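Local coordinates for protein glycogen synthase (Cyanobacterium sp. CLg1, PDB 6GNF) that belongs to the glycogen and starch synthase family of two-domain glycosyltransferases and holds adenosine-5'-diphosphate together with a bound glycan, at residues A[359-364]-A[431-436]; A[427-432]-A[450-455]; A[438-443]-A[456-461]. One frame throughout, in Å; residues are numbered along the deposited sequence.

Contact 1 of 3, residues A[359-364]-A[431-436]; sequences LENQKG and SRFEPC. With AC1 (4,6-dideoxy-4-{[(1S,4R,5S,6S)-4,5,6-trihydroxy-3-(hydroxymethyl)cyclohex-2-en-1-yl]amino}-alpha-D-glucopyranose), chain D; ADP (adenosine-5'-diphosphate), chain F.
Gln362 and Arg432 join the two loops through their backbones: Arg432 N donates to Gln362 O at 2.8 Å, and the CA atoms of Lys363 and Ser431 also come close. On the Asn361 side, Arg432 NH1 donates to Asn361 O at 2.8 Å, with the acceptor in the guanidinium plane. The amide of Asn361 lies almost parallel to that guanidinium, with OD1 over one face. NH1 also forms a salt bridge with Asp366.

The long side chain of Gln362 runs the other way, into the pocket. CG is anti to the backbone N (chi1 -179°) and the chain stays extended, which lays it across one face of the Phe433 ring. Gln362 CG sits 3.6 Å from the centroid of the Phe433 ring in a CH-pi contact. The Gln362 amide stacks on the ring with its plane 22° from it. NE2 of Gln362 then donates almost straight to AC1 O2B at 3.0 Å. OE1 is bonded to Arg358 and Asn202, so both ends of the amide are held and its rotation is fixed.

Lys363 starts out away from the other loop. A bend at chi2 brings its ammonium back to Glu434, where a salt bridge joins Lys363 NZ and Glu434 OE2 at 2.9 Å. A weak bond reaches OE1. Lys363 NZ also donates to ADP O3A at 2.8 Å and to ADP O1B at 2.9 Å. Glu434 is gripped from further sides: Ser431 OG donates to the anti lone pair of OE1, and AC1 O3B donates to Glu434 OE2 at 2.6 Å. Cys436 N donates to the same AC1 oxygen. One ammonium group thus links the Glu434 carboxylate to the diphosphate, and the same carboxylate accepts from AC1, which probably helps hold the two ligands side by side.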
loop_
_atom_site.group_PDB
_atom_site.type_symbol
_atom_site.label_atom_id
_atom_site.label_comp_id
_atom_site.label_asym_id
_atom_site.label_seq_id
_atom_site.Cartn_x
_atom_site.Cartn_y
_atom_site.Cartn_z
ATOM N N LEU A 359 -0.736 -7.100 -11.061
ATOM C CA LEU A 359 -0.394 -8.407 -11.629
ATOM C C LEU A 359 1.066 -8.751 -11.301
ATOM O O LEU A 359 1.921 -8.816 -12.185
ATOM C CB LEU A 359 -0.614 -8.396 -13.137
ATOM C CG LEU A 359 -2.027 -8.055 -13.599
ATOM C CD1 LEU A 359 -2.067 -7.971 -15.114
ATOM C CD2 LEU A 359 -3.021 -9.086 -13.090
ATOM N N GLU A 360 1.329 -8.952 -10.016
ATOM C CA GLU A 360 2.667 -9.153 -9.492
ATOM C C GLU A 360 2.636 -10.365 -8.553
ATOM O O GLU A 360 1.579 -10.744 -8.060
ATOM C CB GLU A 360 3.105 -7.877 -8.764
ATOM C CG GLU A 360 4.610 -7.809 -8.402
ATOM C CD GLU A 360 4.913 -7.829 -6.885
ATOM O OE1 GLU A 360 4.771 -6.790 -6.195
ATOM O OE2 GLU A 360 5.299 -8.911 -6.391
ATOM N N ASN A 361 3.802 -10.948 -8.308
ATOM C CA ASN A 361 3.906 -12.146 -7.472
ATOM C C ASN A 361 3.113 -12.064 -6.161
ATOM O O ASN A 361 2.448 -13.017 -5.768
ATOM C CB ASN A 361 5.372 -12.445 -7.152
ATOM C CG ASN A 361 5.539 -13.715 -6.331
ATOM O OD1 ASN A 361 5.262 -14.820 -6.811
ATOM N ND2 ASN A 361 5.943 -13.568 -5.081
ATOM N N GLN A 362 3.205 -10.934 -5.476
ATOM C CA GLN A 362 2.529 -10.757 -4.198
ATOM C C GLN A 362 1.051 -11.149 -4.214
ATOM O O GLN A 362 0.572 -11.773 -3.264
ATOM C CB GLN A 362 2.646 -9.307 -3.712
ATOM C CG GLN A 362 1.974 -9.109 -2.361
ATOM C CD GLN A 362 1.992 -7.693 -1.875
ATOM O OE1 GLN A 362 2.807 -6.880 -2.311
ATOM N NE2 GLN A 362 1.074 -7.371 -0.973
ATOM N N LYS A 363 0.338 -10.777 -5.280
ATOM C CA LYS A 363 -1.132 -10.879 -5.329
ATOM C C LYS A 363 -1.686 -12.189 -5.885
ATOM O O LYS A 363 -2.873 -12.464 -5.738
ATOM C CB LYS A 363 -1.706 -9.712 -6.136
ATOM C CG LYS A 363 -1.353 -8.332 -5.593
ATOM C CD LYS A 363 -2.080 -8.026 -4.297
ATOM C CE LYS A 363 -1.609 -6.709 -3.705
ATOM N NZ LYS A 363 -2.370 -6.338 -2.475
ATOM N N GLY A 364 -0.842 -12.996 -6.521
ATOM C CA GLY A 364 -1.252 -14.319 -6.982
ATOM C C GLY A 364 -2.204 -14.341 -8.160
ATOM O O GLY A 364 -2.940 -15.314 -8.336
ATOM N N SER A 431 -3.270 -13.880 -2.170
ATOM C CA SER A 431 -1.994 -13.226 -1.930
ATOM C C SER A 431 -0.979 -14.191 -1.323
ATOM O O SER A 431 -1.324 -15.027 -0.496
ATOM C CB SER A 431 -2.173 -12.019 -1.001
ATOM O OG SER A 431 -3.079 -11.084 -1.562
ATOM N N ARG A 432 0.277 -14.059 -1.739
ATOM C CA ARG A 432 1.380 -14.816 -1.153
ATOM C C ARG A 432 1.883 -14.164 0.132
ATOM O O ARG A 432 2.398 -14.841 1.013
ATOM C CB ARG A 432 2.522 -14.960 -2.158
ATOM C CG ARG A 432 2.156 -15.822 -3.358
ATOM C CD ARG A 432 3.352 -16.073 -4.256
ATOM N NE ARG A 432 3.056 -17.077 -5.285
ATOM C CZ ARG A 432 2.578 -16.830 -6.507
ATOM N NH1 ARG A 432 2.322 -15.593 -6.910
ATOM N NH2 ARG A 432 2.352 -17.838 -7.337
ATOM N N PHE A 433 1.788 -12.845 0.209
ATOM C CA PHE A 433 1.939 -12.116 1.468
ATOM C C PHE A 433 1.101 -10.843 1.358
ATOM O O PHE A 433 0.893 -10.328 0.252
ATOM C CB PHE A 433 3.409 -11.803 1.755
ATOM C CG PHE A 433 4.096 -11.060 0.646
ATOM C CD1 PHE A 433 4.642 -11.744 -0.432
ATOM C CD2 PHE A 433 4.194 -9.673 0.676
ATOM C CE1 PHE A 433 5.277 -11.062 -1.458
ATOM C CE2 PHE A 433 4.826 -8.982 -0.349
ATOM C CZ PHE A 433 5.364 -9.680 -1.420
ATOM N N GLU A 434 0.598 -10.348 2.487
ATOM C CA GLU A 434 -0.310 -9.211 2.476
ATOM C C GLU A 434 -0.286 -8.480 3.810
ATOM O O GLU A 434 -0.976 -8.879 4.745
ATOM C CB GLU A 434 -1.733 -9.671 2.144
ATOM C CG GLU A 434 -2.647 -8.548 1.679
ATOM C CD GLU A 434 -2.218 -7.979 0.350
ATOM O OE1 GLU A 434 -2.380 -8.700 -0.657
ATOM O OE2 GLU A 434 -1.733 -6.823 0.309
ATOM N N PRO A 435 0.521 -7.412 3.913
ATOM C CA PRO A 435 0.606 -6.637 5.140
ATOM C C PRO A 435 -0.751 -6.277 5.746
ATOM O O PRO A 435 -0.960 -6.454 6.947
ATOM C CB PRO A 435 1.388 -5.392 4.701
ATOM C CG PRO A 435 2.321 -5.928 3.680
ATOM C CD PRO A 435 1.541 -6.984 2.943
ATOM N N CYS A 436 -1.681 -5.804 4.924
ATOM C CA CYS A 436 -3.059 -5.618 5.372
ATOM C C CYS A 436 -4.056 -5.958 4.282
ATOM O O CYS A 436 -4.878 -6.858 4.449
ATOM C CB CYS A 436 -3.302 -4.191 5.861
ATOM S SG CYS A 436 -4.954 -3.945 6.554
HETATM C C1 AC1 D . 4.280 0.860 -2.808
HETATM O O2 AC1 D . 5.608 1.103 -0.780
HETATM C C2 AC1 D . 4.271 0.895 -1.279
HETATM C C4A AC1 D . -1.051 -2.599 2.392
HETATM C C3 AC1 D . 3.666 -0.379 -0.685
HETATM O O3 AC1 D . 3.537 -0.165 0.724
HETATM C C4 AC1 D . 2.302 -0.719 -1.326
HETATM N N4A AC1 D . 1.651 -1.938 -0.793
HETATM C C5 AC1 D . 2.533 -0.810 -2.842
HETATM O O5 AC1 D . 3.008 0.450 -3.331
HETATM C C6 AC1 D . 1.275 -1.156 -3.623
HETATM C C1B AC1 D . 1.310 -2.182 0.611
HETATM C C2B AC1 D . 0.709 -3.587 0.907
HETATM O O2B AC1 D . 0.736 -4.470 -0.210
HETATM C C3B AC1 D . -0.739 -3.624 1.342
HETATM O O3B AC1 D . -1.024 -4.905 1.906
HETATM O O4 AC1 D . -2.473 -2.606 2.551
HETATM C C5B AC1 D . -0.567 -1.236 1.969
HETATM C C7B AC1 D . 0.450 -1.060 1.140
HETATM C C6B AC1 D . -1.237 -0.032 2.552
HETATM O O6B AC1 D . -1.089 -0.122 3.970
HETATM P PB ADP F . -1.527 -2.958 -2.675
HETATM O O1B ADP F . -0.648 -4.047 -2.117
HETATM O O2B ADP F . -1.495 -1.690 -1.868
HETATM O O3B ADP F . -1.397 -2.784 -4.164
HETATM P PA ADP F . -4.151 -2.966 -1.480
HETATM O O1A ADP F . -3.583 -2.559 -0.127
HETATM O O2A ADP F . -5.334 -3.920 -1.575
HETATM O O3A ADP F . -3.002 -3.575 -2.447
HETATM O "O5'" ADP F . -4.546 -1.624 -2.292
HETATM C "C5'" ADP F . -4.651 -1.615 -3.720
HETATM C "C4'" ADP F . -5.741 -0.620 -4.100
HETATM O "O4'" ADP F . -5.728 -0.312 -5.495
HETATM C "C3'" ADP F . -7.111 -1.192 -3.799
HETATM O "O3'" ADP F . -7.894 -0.156 -3.199
HETATM C "C2'" ADP F . -7.650 -1.626 -5.144
HETATM O "O2'" ADP F . -9.060 -1.426 -5.159
HETATM C "C1'" ADP F . -6.932 -0.731 -6.140
HETATM N N9 ADP F . -6.549 -1.351 -7.438
HETATM C C8 ADP F . -5.553 -2.238 -7.647
HETATM N N7 ADP F . -5.456 -2.569 -8.964
HETATM C C5 ADP F . -6.399 -1.872 -9.622
HETATM C C6 ADP F . -6.856 -1.735 -11.020
HETATM N N6 ADP F . -6.272 -2.431 -12.016
HETATM N N1 ADP F . -7.881 -0.896 -11.278
HETATM C C2 ADP F . -8.491 -0.191 -10.311
HETATM N N3 ADP F . -8.123 -0.267 -9.019
HETATM C C4 ADP F . -7.106 -1.066 -8.615
HETATM O O HOH W 1 -4.456 -11.132 -3.657
#

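Contact 2 of 3, residues A[427-432]-A[450-455]; sequences CLMPSR and PVVAPV
On one face of the sheet Leu428 CD1 meets Val451 CG1 at 4.3 Å. With chi1 at -171°, Leu428 turns its chain away from its own backbone N, and CD1 comes toward strand 450-452. Helix 485-503 packs on this face, where Leu428 meets Met499 and Val451 meets Ala502, and Leu428 also meets Ile368 of helix 365-370. The other face carries Cys427, Met429, Pro450 and Val452. Here Met429 and Val452 touch near their roots, with Met429 CB 4.1 Å from Val452 CG1. The rest of the Met429 chain leads away from strand 450-452 to Asn439 and Gln440.

The two strands are parallel neighbours in a beta-alpha-beta unit, with helix 439-445 as the crossover between them. The axes of these short strand segments approach to 4.7 Å and are 13° from parallel. The ladder alternates in the usual way. Val451 N donates to Cys427 O at 2.8 Å, Met429 N donates to Val451 O at 3.0 Å, and Ala453 N donates to Met429 O at 3.0 Å.

Past the strand ends, Pro430 and Pro454 each centre an inverse gamma turn. The chains stay together there through methyl groups against backbone carbonyls. Ala453 CB presses tightly on Ser431 O, at 3.0 Å. Val455 touches two successive carbonyls, with CG2 3.7 Å from Ser431 O and CG1 near Arg432 O.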
loop_
_atom_site.group_PDB
_atom_site.type_symbol
_atom_site.label_atom_id
_atom_site.label_comp_id
_atom_site.label_asym_id
_atom_site.label_seq_id
_atom_site.Cartn_x
_atom_site.Cartn_y
_atom_site.Cartn_z
ATOM N N CYS A 427 -14.960 -11.713 -3.093
ATOM C CA CYS A 427 -13.730 -10.973 -3.364
ATOM C C CYS A 427 -12.534 -11.908 -3.171
ATOM O O CYS A 427 -12.220 -12.311 -2.056
ATOM C CB CYS A 427 -13.631 -9.777 -2.426
ATOM S SG CYS A 427 -12.054 -8.925 -2.486
ATOM N N LEU A 428 -11.867 -12.238 -4.272
ATOM C CA LEU A 428 -10.850 -13.283 -4.300
ATOM C C LEU A 428 -9.446 -12.692 -4.224
ATOM O O LEU A 428 -9.038 -11.948 -5.120
ATOM C CB LEU A 428 -11.011 -14.079 -5.591
ATOM C CG LEU A 428 -10.216 -15.365 -5.788
ATOM C CD1 LEU A 428 -10.700 -16.442 -4.837
ATOM C CD2 LEU A 428 -10.350 -15.838 -7.228
ATOM N N MET A 429 -8.725 -12.997 -3.139
ATOM C CA MET A 429 -7.372 -12.477 -2.916
ATOM C C MET A 429 -6.380 -13.587 -2.552
ATOM O O MET A 429 -6.079 -13.796 -1.374
ATOM C CB MET A 429 -7.387 -11.439 -1.794
ATOM C CG MET A 429 -8.347 -10.284 -2.030
ATOM S SD MET A 429 -8.301 -9.098 -0.679
ATOM C CE MET A 429 -6.673 -8.408 -0.888
ATOM N N PRO A 430 -5.816 -14.264 -3.566
ATOM C CA PRO A 430 -4.837 -15.324 -3.343
ATOM C C PRO A 430 -3.423 -14.778 -3.139
ATOM O O PRO A 430 -2.491 -15.170 -3.849
ATOM C CB PRO A 430 -4.931 -16.135 -4.635
ATOM C CG PRO A 430 -5.226 -15.111 -5.671
ATOM C CD PRO A 430 -6.106 -14.089 -5.001
ATOM N N SER A 431 -3.270 -13.880 -2.170
ATOM C CA SER A 431 -1.994 -13.226 -1.930
ATOM C C SER A 431 -0.979 -14.191 -1.323
ATOM O O SER A 431 -1.324 -15.027 -0.496
ATOM C CB SER A 431 -2.173 -12.019 -1.001
ATOM O OG SER A 431 -3.079 -11.084 -1.562
ATOM N N ARG A 432 0.277 -14.059 -1.739
ATOM C CA ARG A 432 1.380 -14.816 -1.153
ATOM C C ARG A 432 1.883 -14.164 0.132
ATOM O O ARG A 432 2.398 -14.841 1.013
ATOM C CB ARG A 432 2.522 -14.960 -2.158
ATOM C CG ARG A 432 2.156 -15.822 -3.358
ATOM C CD ARG A 432 3.352 -16.073 -4.256
ATOM N NE ARG A 432 3.056 -17.077 -5.285
ATOM C CZ ARG A 432 2.578 -16.830 -6.507
ATOM N NH1 ARG A 432 2.322 -15.593 -6.910
ATOM N NH2 ARG A 432 2.352 -17.838 -7.337
ATOM N N PRO A 450 -15.248 -11.845 1.352
ATOM C CA PRO A 450 -13.856 -12.159 1.030
ATOM C C PRO A 450 -13.517 -13.652 1.083
ATOM O O PRO A 450 -13.941 -14.359 2.000
ATOM C CB PRO A 450 -13.055 -11.403 2.105
ATOM C CG PRO A 450 -13.993 -10.389 2.660
ATOM C CD PRO A 450 -15.350 -11.008 2.561
ATOM N N VAL A 451 -12.755 -14.102 0.089
ATOM C CA VAL A 451 -12.144 -15.421 0.086
ATOM C C VAL A 451 -10.658 -15.164 -0.128
ATOM O O VAL A 451 -10.235 -14.826 -1.231
ATOM C CB VAL A 451 -12.723 -16.326 -1.023
ATOM C CG1 VAL A 451 -12.120 -17.719 -0.971
ATOM C CG2 VAL A 451 -14.232 -16.397 -0.920
ATOM N N VAL A 452 -9.878 -15.328 0.937
ATOM C CA VAL A 452 -8.541 -14.764 1.008
ATOM C C VAL A 452 -7.485 -15.772 1.451
ATOM O O VAL A 452 -7.788 -16.781 2.077
ATOM C CB VAL A 452 -8.521 -13.554 1.970
ATOM C CG1 VAL A 452 -9.521 -12.506 1.510
ATOM C CG2 VAL A 452 -8.832 -13.970 3.400
ATOM N N ALA A 453 -6.239 -15.488 1.095
ATOM C CA ALA A 453 -5.111 -16.274 1.571
ATOM C C ALA A 453 -4.902 -16.035 3.069
ATOM O O ALA A 453 -5.112 -14.924 3.556
ATOM C CB ALA A 453 -3.848 -15.912 0.810
ATOM N N PRO A 454 -4.463 -17.070 3.796
ATOM C CA PRO A 454 -4.245 -16.960 5.235
ATOM C C PRO A 454 -2.889 -16.338 5.562
ATOM O O PRO A 454 -2.033 -16.990 6.140
ATOM C CB PRO A 454 -4.302 -18.423 5.685
ATOM C CG PRO A 454 -3.699 -19.169 4.539
ATOM C CD PRO A 454 -4.122 -18.421 3.297
ATOM N N VAL A 455 -2.701 -15.070 5.212
ATOM C CA VAL A 455 -1.431 -14.378 5.462
ATOM C C VAL A 455 -1.672 -12.938 5.893
ATOM O O VAL A 455 -2.653 -12.315 5.490
ATOM C CB VAL A 455 -0.508 -14.408 4.222
ATOM C CG1 VAL A 455 -0.094 -15.839 3.889
ATOM C CG2 VAL A 455 -1.184 -13.761 3.014
#

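Contact 3 of 3, residues A[438-443]-A[456-461]; sequences LNQLYA and GGLVDT. With ADP (adenosine-5'-diphosphate), chain F.
Two helices of the Rossmann-like C-terminal domain, each following a strand of its parallel sheet, meet where Gln440 reaches Thr461. Gln440 NE2 donates to Thr461 OG1 at 3.0 Å with an N-H...O angle of 153°. CG of Gln440 sits between the backbone N and carbonyl carbon (chi1 78°), and the chain bends at chi2, which turns the amide to the second helix. NE2 also bonds to Cys436 O. Leu458 CD2 packs against the amide, 3.6 Å from Gln440 NE2. Beside this polar link, Leu441 CD2 meets Thr461 CG2 at 3.9 Å.

The Thr461 hydroxyl is itself held in place. OG1 donates to Gly457 O at 2.7 Å, while Thr461 N reaches the same oxygen from the opposite face of its carbonyl. The axes of the two short helical segments are 20° apart and 10.9 Å at closest approach, so side chains rather than backbones make the contact.

Further out, the start of helix 439-445 meets the nucleotide. Leu438 N donates to ADP O2A at 3.0 Å. Asn439 OD1 takes a weak bond from ADP O2', and its ND2 is bonded to Ile356 O. Tyr442 turns its ring edge to the ribose, with CE2 3.3 Å from ADP O3'.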
loop_
_atom_site.group_PDB
_atom_site.type_symbol
_atom_site.label_atom_id
_atom_site.label_comp_id
_atom_site.label_asym_id
_atom_site.label_seq_id
_atom_site.Cartn_x
_atom_site.Cartn_y
_atom_site.Cartn_z
ATOM N N LEU A 438 -6.585 -3.889 1.152
ATOM C CA LEU A 438 -7.689 -2.940 1.204
ATOM C C LEU A 438 -8.957 -3.460 0.514
ATOM O O LEU A 438 -10.059 -3.174 0.970
ATOM C CB LEU A 438 -7.258 -1.595 0.636
ATOM C CG LEU A 438 -6.191 -0.792 1.421
ATOM C CD1 LEU A 438 -5.928 0.563 0.782
ATOM C CD2 LEU A 438 -6.617 -0.599 2.870
ATOM N N ASN A 439 -8.804 -4.233 -0.558
ATOM C CA ASN A 439 -9.939 -4.792 -1.277
ATOM C C ASN A 439 -10.976 -5.437 -0.398
ATOM O O ASN A 439 -12.164 -5.222 -0.608
ATOM C CB ASN A 439 -9.480 -5.847 -2.271
ATOM C CG ASN A 439 -8.965 -5.256 -3.554
ATOM O OD1 ASN A 439 -8.694 -4.052 -3.651
ATOM N ND2 ASN A 439 -8.797 -6.111 -4.547
ATOM N N GLN A 440 -10.525 -6.229 0.568
ATOM C CA GLN A 440 -11.441 -7.003 1.400
ATOM C C GLN A 440 -12.291 -6.098 2.294
ATOM O O GLN A 440 -13.435 -6.434 2.595
ATOM C CB GLN A 440 -10.691 -8.064 2.220
ATOM C CG GLN A 440 -9.954 -7.560 3.455
ATOM C CD GLN A 440 -8.565 -7.014 3.167
ATOM O OE1 GLN A 440 -8.206 -6.721 2.016
ATOM N NE2 GLN A 440 -7.760 -6.919 4.207
ATOM N N LEU A 441 -11.751 -4.942 2.665
ATOM C CA LEU A 441 -12.485 -3.978 3.482
ATOM C C LEU A 441 -13.590 -3.342 2.654
ATOM O O LEU A 441 -14.753 -3.300 3.071
ATOM C CB LEU A 441 -11.552 -2.898 4.019
ATOM C CG LEU A 441 -10.308 -3.350 4.788
ATOM C CD1 LEU A 441 -9.567 -2.139 5.338
ATOM C CD2 LEU A 441 -10.661 -4.309 5.910
ATOM N N TYR A 442 -13.237 -2.886 1.457
ATOM C CA TYR A 442 -14.225 -2.362 0.528
ATOM C C TYR A 442 -15.307 -3.400 0.279
ATOM O O TYR A 442 -16.502 -3.105 0.365
ATOM C CB TYR A 442 -13.577 -1.981 -0.803
ATOM C CG TYR A 442 -12.641 -0.793 -0.767
ATOM C CD1 TYR A 442 -12.789 0.221 0.167
ATOM C CD2 TYR A 442 -11.625 -0.670 -1.707
ATOM C CE1 TYR A 442 -11.939 1.312 0.181
ATOM C CE2 TYR A 442 -10.776 0.421 -1.702
ATOM C CZ TYR A 442 -10.938 1.408 -0.753
ATOM O OH TYR A 442 -10.082 2.483 -0.745
ATOM N N ALA A 443 -14.886 -4.616 -0.045
ATOM C CA ALA A 443 -15.812 -5.686 -0.379
ATOM C C ALA A 443 -16.852 -5.885 0.718
ATOM O O ALA A 443 -18.043 -5.994 0.440
ATOM C CB ALA A 443 -15.054 -6.979 -0.627
ATOM N N GLY A 456 -0.776 -12.435 6.737
ATOM C CA GLY A 456 -0.780 -11.033 7.155
ATOM C C GLY A 456 -2.126 -10.562 7.663
ATOM O O GLY A 456 -2.811 -11.290 8.378
ATOM N N GLY A 457 -2.510 -9.351 7.283
ATOM C CA GLY A 457 -3.736 -8.736 7.772
ATOM C C GLY A 457 -5.027 -9.318 7.232
ATOM O O GLY A 457 -6.108 -8.974 7.714
ATOM N N LEU A 458 -4.933 -10.216 6.253
ATOM C CA LEU A 458 -6.116 -10.923 5.768
ATOM C C LEU A 458 -6.666 -11.833 6.863
ATOM O O LEU A 458 -7.879 -12.006 6.983
ATOM C CB LEU A 458 -5.801 -11.727 4.507
ATOM C CG LEU A 458 -5.339 -10.908 3.297
ATOM C CD1 LEU A 458 -4.878 -11.822 2.166
ATOM C CD2 LEU A 458 -6.431 -9.970 2.818
ATOM N N VAL A 459 -5.769 -12.403 7.665
ATOM C CA VAL A 459 -6.173 -13.194 8.825
ATOM C C VAL A 459 -6.893 -12.307 9.844
ATOM O O VAL A 459 -7.908 -12.692 10.403
ATOM C CB VAL A 459 -4.964 -13.879 9.509
ATOM C CG1 VAL A 459 -5.414 -14.621 10.763
ATOM C CG2 VAL A 459 -4.279 -14.848 8.547
ATOM N N ASP A 460 -6.369 -11.113 10.077
ATOM C CA ASP A 460 -6.965 -10.174 11.027
ATOM C C ASP A 460 -8.321 -9.644 10.576
ATOM O O ASP A 460 -9.203 -9.446 11.401
ATOM C CB ASP A 460 -6.029 -8.974 11.268
ATOM C CG ASP A 460 -4.841 -9.313 12.133
ATOM O OD1 ASP A 460 -5.016 -9.982 13.169
ATOM O OD2 ASP A 460 -3.720 -8.906 11.785
ATOM N N THR A 461 -8.463 -9.376 9.282
ATOM C CA THR A 461 -9.632 -8.670 8.760
ATOM C C THR A 461 -10.773 -9.572 8.296
ATOM O O THR A 461 -11.901 -9.113 8.139
ATOM C CB THR A 461 -9.235 -7.754 7.586
ATOM O OG1 THR A 461 -8.502 -8.513 6.606
ATOM C CG2 THR A 461 -8.380 -6.610 8.093
HETATM P PB ADP F . -1.527 -2.958 -2.675
HETATM O O1B ADP F . -0.648 -4.047 -2.117
HETATM O O2B ADP F . -1.495 -1.690 -1.868
HETATM O O3B ADP F . -1.397 -2.784 -4.164
HETATM P PA ADP F . -4.151 -2.966 -1.480
HETATM O O1A ADP F . -3.583 -2.559 -0.127
HETATM O O2A ADP F . -5.334 -3.920 -1.575
HETATM O O3A ADP F . -3.002 -3.575 -2.447
HETATM O "O5'" ADP F . -4.546 -1.624 -2.292
HETATM C "C5'" ADP F . -4.651 -1.615 -3.720
HETATM C "C4'" ADP F . -5.741 -0.620 -4.100
HETATM O "O4'" ADP F . -5.728 -0.312 -5.495
HETATM C "C3'" ADP F . -7.111 -1.192 -3.799
HETATM O "O3'" ADP F . -7.894 -0.156 -3.199
HETATM C "C2'" ADP F . -7.650 -1.626 -5.144
HETATM O "O2'" ADP F . -9.060 -1.426 -5.159
HETATM C "C1'" ADP F . -6.932 -0.731 -6.140
HETATM N N9 ADP F . -6.549 -1.351 -7.438
HETATM C C8 ADP F . -5.553 -2.238 -7.647
HETATM N N7 ADP F . -5.456 -2.569 -8.964
HETATM C C5 ADP F . -6.399 -1.872 -9.622
HETATM C C6 ADP F . -6.856 -1.735 -11.020
HETATM N N6 ADP F . -6.272 -2.431 -12.016
HETATM N N1 ADP F . -7.881 -0.896 -11.278
HETATM C C2 ADP F . -8.491 -0.191 -10.311
HETATM N N3 ADP F . -8.123 -0.267 -9.019
HETATM C C4 ADP F . -7.106 -1.066 -8.615
#

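All three contacts lie in the domain built on the parallel six-stranded sheet. The segments of contacts 2 and 3 alternate along the chain: strand 426-429, helix 439-445, strand 449-452, helix 457-461. Contact 1 shares Ser431 and Arg432 with contact 2 and adds the earlier loop after strand 352-356. The centres of contacts 1 and 2 are about 9 Å apart, those of 2 and 3 about 8 Å, and those of 1 and 3 about 12 Å. Glu434 O and Gly457 N, 3.0 Å apart, probably bond contact 1 to contact 3. Contacts 1 and 3 both reach ADP, so loops and a helix start supply one side of the ligand pocket, which residues such as Gly39 help to complete.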